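Local coordinates for Alr3790 protein (Anabaena sp., PDB 3HIX) that is of unknown function but carries a rhodanese-like domain, a fold best known from sulfur-transfer enzymes, at residues A13-Y25 against R53-T65. Sequence-based numbering, arbitrary orientation.
Sequences AFTILDVRDRSTY and RDIYVYGAGDEQT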
loop_
_atom_site.group_PDB
_atom_site.type_symbol
_atom_site.label_atom_id
_atom_site.label_comp_id
_atom_site.label_asym_id
_atom_site.label_seq_id
_atom_site.Cartn_x
_atom_site.Cartn_y
_atom_site.Cartn_z
ATOM N N ALA A 13 -1.073 9.214 12.997
ATOM C CA ALA A 13 -0.549 10.256 12.067
ATOM C C ALA A 13 -0.975 9.952 10.632
ATOM O O ALA A 13 -1.708 10.727 10.020
ATOM C CB ALA A 13 0.975 10.323 12.164
ATOM N N PHE A 14 -0.514 8.825 10.098
ATOM C CA PHE A 14 -0.868 8.431 8.738
ATOM C C PHE A 14 -0.865 6.915 8.578
ATOM O O PHE A 14 -0.199 6.205 9.327
ATOM C CB PHE A 14 0.093 9.058 7.726
ATOM C CG PHE A 14 1.531 8.697 7.947
ATOM C CD1 PHE A 14 2.325 9.434 8.822
ATOM C CD2 PHE A 14 2.095 7.610 7.284
ATOM C CE1 PHE A 14 3.665 9.092 9.028
ATOM C CE2 PHE A 14 3.426 7.262 7.485
ATOM C CZ PHE A 14 4.212 8.003 8.358
ATOM N N THR A 15 -1.610 6.431 7.592
ATOM C CA THR A 15 -1.720 5.001 7.326
ATOM C C THR A 15 -1.004 4.660 6.030
ATOM O O THR A 15 -1.057 5.418 5.069
ATOM C CB THR A 15 -3.202 4.586 7.211
ATOM O OG1 THR A 15 -3.866 4.867 8.446
ATOM C CG2 THR A 15 -3.330 3.103 6.902
ATOM N N ILE A 16 -0.319 3.523 6.011
ATOM C CA ILE A 16 0.407 3.109 4.819
ATOM C C ILE A 16 -0.293 1.909 4.188
ATOM O O ILE A 16 -0.616 0.941 4.869
ATOM C CB ILE A 16 1.876 2.761 5.173
ATOM C CG1 ILE A 16 2.550 3.991 5.794
ATOM C CG2 ILE A 16 2.618 2.293 3.927
ATOM C CD1 ILE A 16 3.987 3.761 6.242
ATOM N N LEU A 17 -0.539 1.989 2.884
ATOM C CA LEU A 17 -1.219 0.915 2.161
ATOM C C LEU A 17 -0.297 0.316 1.117
ATOM O O LEU A 17 0.355 1.045 0.370
ATOM C CB LEU A 17 -2.484 1.441 1.470
ATOM C CG LEU A 17 -3.527 2.161 2.334
ATOM C CD1 LEU A 17 -4.776 2.402 1.496
ATOM C CD2 LEU A 17 -3.877 1.334 3.568
ATOM N N ASP A 18 -0.237 -1.012 1.086
ATOM C CA ASP A 18 0.588 -1.748 0.133
ATOM C C ASP A 18 -0.434 -2.277 -0.875
ATOM O O ASP A 18 -1.257 -3.114 -0.528
ATOM C CB ASP A 18 1.299 -2.923 0.836
ATOM C CG ASP A 18 2.300 -3.633 -0.062
ATOM O OD1 ASP A 18 2.096 -3.657 -1.294
ATOM O OD2 ASP A 18 3.288 -4.192 0.468
ATOM N N VAL A 19 -0.390 -1.775 -2.106
ATOM C CA VAL A 19 -1.345 -2.180 -3.141
ATOM C C VAL A 19 -0.844 -3.287 -4.063
ATOM O O VAL A 19 -1.494 -3.625 -5.054
ATOM C CB VAL A 19 -1.783 -0.968 -4.005
ATOM C CG1 VAL A 19 -2.515 0.028 -3.142
ATOM C CG2 VAL A 19 -0.572 -0.313 -4.678
ATOM N N ARG A 20 0.309 -3.857 -3.737
ATOM C CA ARG A 20 0.846 -4.950 -4.539
ATOM C C ARG A 20 0.067 -6.229 -4.252
ATOM O O ARG A 20 -0.761 -6.281 -3.343
ATOM C CB ARG A 20 2.324 -5.179 -4.210
ATOM C CG ARG A 20 3.205 -3.960 -4.471
ATOM C CD ARG A 20 4.610 -4.179 -3.934
ATOM N NE ARG A 20 4.590 -4.493 -2.508
ATOM C CZ ARG A 20 5.611 -5.034 -1.846
ATOM N NH1 ARG A 20 6.741 -5.313 -2.479
ATOM N NH2 ARG A 20 5.485 -5.348 -0.563
ATOM N N ASP A 21 0.348 -7.262 -5.037
ATOM C CA ASP A 21 -0.288 -8.563 -4.878
ATOM C C ASP A 21 -0.021 -9.033 -3.446
ATOM O O ASP A 21 1.083 -8.855 -2.934
ATOM C CB ASP A 21 0.330 -9.545 -5.871
ATOM C CG ASP A 21 -0.630 -10.628 -6.296
ATOM O OD1 ASP A 21 -1.667 -10.297 -6.904
ATOM O OD2 ASP A 21 -0.339 -11.811 -6.027
ATOM N N ARG A 22 -1.019 -9.628 -2.804
ATOM C CA ARG A 22 -0.857 -10.104 -1.433
ATOM C C ARG A 22 0.321 -11.066 -1.280
ATOM O O ARG A 22 0.955 -11.121 -0.220
ATOM C CB ARG A 22 -2.143 -10.784 -0.946
ATOM C CG ARG A 22 -2.024 -11.457 0.430
ATOM C CD ARG A 22 -1.526 -10.486 1.497
ATOM N NE ARG A 22 -1.116 -11.161 2.726
ATOM C CZ ARG A 22 -1.864 -11.268 3.818
ATOM N NH1 ARG A 22 -3.082 -10.740 3.849
ATOM N NH2 ARG A 22 -1.387 -11.892 4.887
ATOM N N SER A 23 0.610 -11.823 -2.335
ATOM C CA SER A 23 1.714 -12.776 -2.310
ATOM C C SER A 23 3.013 -12.003 -2.148
ATOM O O SER A 23 3.941 -12.456 -1.481
ATOM C CB SER A 23 1.765 -13.578 -3.615
ATOM O OG SER A 23 2.203 -12.763 -4.695
ATOM N N THR A 24 3.064 -10.835 -2.776
ATOM C CA THR A 24 4.226 -9.969 -2.728
ATOM C C THR A 24 4.332 -9.354 -1.338
ATOM O O THR A 24 5.414 -9.280 -0.758
ATOM C CB THR A 24 4.107 -8.851 -3.781
ATOM O OG1 THR A 24 3.926 -9.436 -5.076
ATOM C CG2 THR A 24 5.357 -7.992 -3.792
ATOM N N TYR A 25 3.195 -8.924 -0.808
ATOM C CA TYR A 25 3.137 -8.332 0.520
ATOM C C TYR A 25 3.760 -9.299 1.532
ATOM O O TYR A 25 4.595 -8.903 2.348
ATOM C CB TYR A 25 1.673 -8.018 0.855
ATOM C CG TYR A 25 1.391 -7.531 2.261
ATOM C CD1 TYR A 25 1.101 -8.433 3.284
ATOM C CD2 TYR A 25 1.359 -6.162 2.557
ATOM C CE1 TYR A 25 0.776 -7.987 4.571
ATOM C CE2 TYR A 25 1.036 -5.705 3.839
ATOM C CZ TYR A 25 0.745 -6.623 4.838
ATOM O OH TYR A 25 0.404 -6.176 6.097
ATOM N N ARG A 53 -8.598 10.719 6.554
ATOM C CA ARG A 53 -7.324 10.153 6.991
ATOM C C ARG A 53 -6.175 10.290 5.992
ATOM O O ARG A 53 -6.344 10.046 4.801
ATOM C CB ARG A 53 -7.508 8.669 7.340
ATOM C CG ARG A 53 -6.199 7.897 7.508
ATOM C CD ARG A 53 -6.419 6.517 8.105
ATOM N NE ARG A 53 -7.026 6.596 9.431
ATOM C CZ ARG A 53 -7.134 5.571 10.272
ATOM N NH1 ARG A 53 -6.673 4.374 9.934
ATOM N NH2 ARG A 53 -7.703 5.746 11.456
ATOM N N ASP A 54 -5.007 10.683 6.496
ATOM C CA ASP A 54 -3.809 10.811 5.671
ATOM C C ASP A 54 -3.396 9.408 5.274
ATOM O O ASP A 54 -3.084 8.585 6.133
ATOM C CB ASP A 54 -2.659 11.441 6.454
ATOM C CG ASP A 54 -2.628 12.939 6.335
ATOM O OD1 ASP A 54 -3.542 13.594 6.870
ATOM O OD2 ASP A 54 -1.689 13.456 5.701
ATOM N N ILE A 55 -3.379 9.143 3.973
ATOM C CA ILE A 55 -3.022 7.825 3.473
ATOM C C ILE A 55 -1.811 7.882 2.560
ATOM O O ILE A 55 -1.691 8.762 1.710
ATOM C CB ILE A 55 -4.207 7.199 2.706
ATOM C CG1 ILE A 55 -5.404 7.070 3.650
ATOM C CG2 ILE A 55 -3.824 5.835 2.158
ATOM C CD1 ILE A 55 -6.691 6.682 2.967
ATOM N N TYR A 56 -0.902 6.938 2.753
ATOM C CA TYR A 56 0.296 6.871 1.948
ATOM C C TYR A 56 0.302 5.502 1.292
ATOM O O TYR A 56 0.175 4.473 1.959
ATOM C CB TYR A 56 1.510 7.121 2.837
ATOM C CG TYR A 56 1.539 8.561 3.300
ATOM C CD1 TYR A 56 2.369 9.497 2.684
ATOM C CD2 TYR A 56 0.648 9.013 4.276
ATOM C CE1 TYR A 56 2.306 10.852 3.024
ATOM C CE2 TYR A 56 0.573 10.362 4.619
ATOM C CZ TYR A 56 1.401 11.276 3.988
ATOM O OH TYR A 56 1.302 12.616 4.298
ATOM N N VAL A 57 0.406 5.502 -0.029
ATOM C CA VAL A 57 0.371 4.260 -0.772
ATOM C C VAL A 57 1.619 3.975 -1.577
ATOM O O VAL A 57 2.317 4.888 -2.029
ATOM C CB VAL A 57 -0.821 4.246 -1.756
ATOM C CG1 VAL A 57 -2.096 4.651 -1.045
ATOM C CG2 VAL A 57 -0.548 5.182 -2.899
ATOM N N TYR A 58 1.890 2.687 -1.746
ATOM C CA TYR A 58 3.010 2.242 -2.548
ATOM C C TYR A 58 2.595 0.939 -3.200
ATOM O O TYR A 58 1.855 0.140 -2.623
ATOM C CB TYR A 58 4.293 2.066 -1.699
ATOM C CG TYR A 58 4.326 0.880 -0.754
ATOM C CD1 TYR A 58 4.940 -0.317 -1.125
ATOM C CD2 TYR A 58 3.799 0.975 0.532
ATOM C CE1 TYR A 58 5.035 -1.389 -0.233
ATOM C CE2 TYR A 58 3.885 -0.090 1.431
ATOM C CZ TYR A 58 4.502 -1.267 1.042
ATOM O OH TYR A 58 4.569 -2.318 1.921
ATOM N N GLY A 59 3.024 0.762 -4.440
ATOM C CA GLY A 59 2.722 -0.451 -5.168
ATOM C C GLY A 59 4.024 -0.883 -5.806
ATOM O O GLY A 59 5.088 -0.448 -5.379
ATOM N N ALA A 60 3.945 -1.728 -6.826
ATOM C CA ALA A 60 5.132 -2.211 -7.516
ATOM C C ALA A 60 5.414 -1.364 -8.749
ATOM O O ALA A 60 5.067 -1.747 -9.866
ATOM C CB ALA A 60 4.931 -3.659 -7.912
ATOM N N GLY A 61 6.036 -0.210 -8.538
ATOM C CA GLY A 61 6.353 0.687 -9.633
ATOM C C GLY A 61 5.524 1.958 -9.583
ATOM O O GLY A 61 4.472 1.996 -8.943
ATOM N N ASP A 62 5.996 3.003 -10.257
ATOM C CA ASP A 62 5.286 4.281 -10.295
ATOM C C ASP A 62 3.893 4.145 -10.903
ATOM O O ASP A 62 2.941 4.751 -10.418
ATOM C CB ASP A 62 6.070 5.306 -11.122
ATOM C CG ASP A 62 7.411 5.648 -10.514
ATOM O OD1 ASP A 62 7.942 4.826 -9.738
ATOM O OD2 ASP A 62 7.943 6.734 -10.828
ATOM N N GLU A 63 3.778 3.345 -11.962
ATOM C CA GLU A 63 2.496 3.179 -12.639
ATOM C C GLU A 63 1.388 2.632 -11.744
ATOM O O GLU A 63 0.306 3.213 -11.665
ATOM C CB GLU A 63 2.640 2.275 -13.875
ATOM C CG GLU A 63 1.416 2.341 -14.792
ATOM C CD GLU A 63 1.426 1.294 -15.895
ATOM O OE1 GLU A 63 2.521 0.959 -16.398
ATOM O OE2 GLU A 63 0.332 0.818 -16.268
ATOM N N GLN A 64 1.644 1.505 -11.085
ATOM C CA GLN A 64 0.639 0.922 -10.209
ATOM C C GLN A 64 0.352 1.851 -9.029
ATOM O O GLN A 64 -0.784 1.957 -8.573
ATOM C CB GLN A 64 1.099 -0.449 -9.710
ATOM C CG GLN A 64 0.176 -1.091 -8.697
ATOM C CD GLN A 64 0.613 -2.497 -8.321
ATOM O OE1 GLN A 64 0.214 -3.471 -8.958
ATOM N NE2 GLN A 64 1.447 -2.605 -7.292
ATOM N N THR A 65 1.385 2.523 -8.534
ATOM C CA THR A 65 1.216 3.446 -7.416
ATOM C C THR A 65 0.248 4.556 -7.828
ATOM O O THR A 65 -0.746 4.799 -7.150
ATOM C CB THR A 65 2.581 4.026 -6.990
ATOM O OG1 THR A 65 3.409 2.952 -6.529
ATOM C CG2 THR A 65 2.432 5.030 -5.866
#
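The ring of Y58 has the CA of D18 over one face, a CH-pi contact 4.1 Å from the ring centroid, while CG2 of I16 lies at its edge, 3.7 Å from CE2. The guanidinium of R20 lies between CE1 of Y58 over one face and CG2 of T24 over the opposite face, with the D18 carboxylate in plane at its edge. R20 grips D18 side-on in a salt bridge: NE reaches OD1 and NH2 reaches OD2, each on a syn lone pair, the NE bond nearly straight at 169°. OD1 also takes the backbone N of R20, closing an Asx turn, and the carboxylate owes its place to CG standing anti to the backbone N (chi1 -173°). A weak bond runs from Y58 OH to D18 OD2 at 2.7 Å; the hydroxyl also pairs with I30 N, and NH2 of R20 with the carbonyl of G28. Strands 15-18 and 55-58, neighbours at the centre of the parallel sheet of this rhodanese-like alpha/beta fold, run in register, with backbone bonds from T15 N to D54 O through V19 N to Y58 O. With an alanine at D18, the buried guanidinium of R20 would probably lose its countercharge, the Y58 hydroxyl an acceptor and the turn its bond. On the sheet face away from I16, D18 and Y58, L17 CD1 packs on I55 CG2 at 3.6 Å, and beyond it R53 NH1 makes a weak bond to T15 OG1, its NH2 being salt-bridged to E50. CB of F14 presses on Y56 CE2 at 3.4 Å, the two ring planes 64° apart.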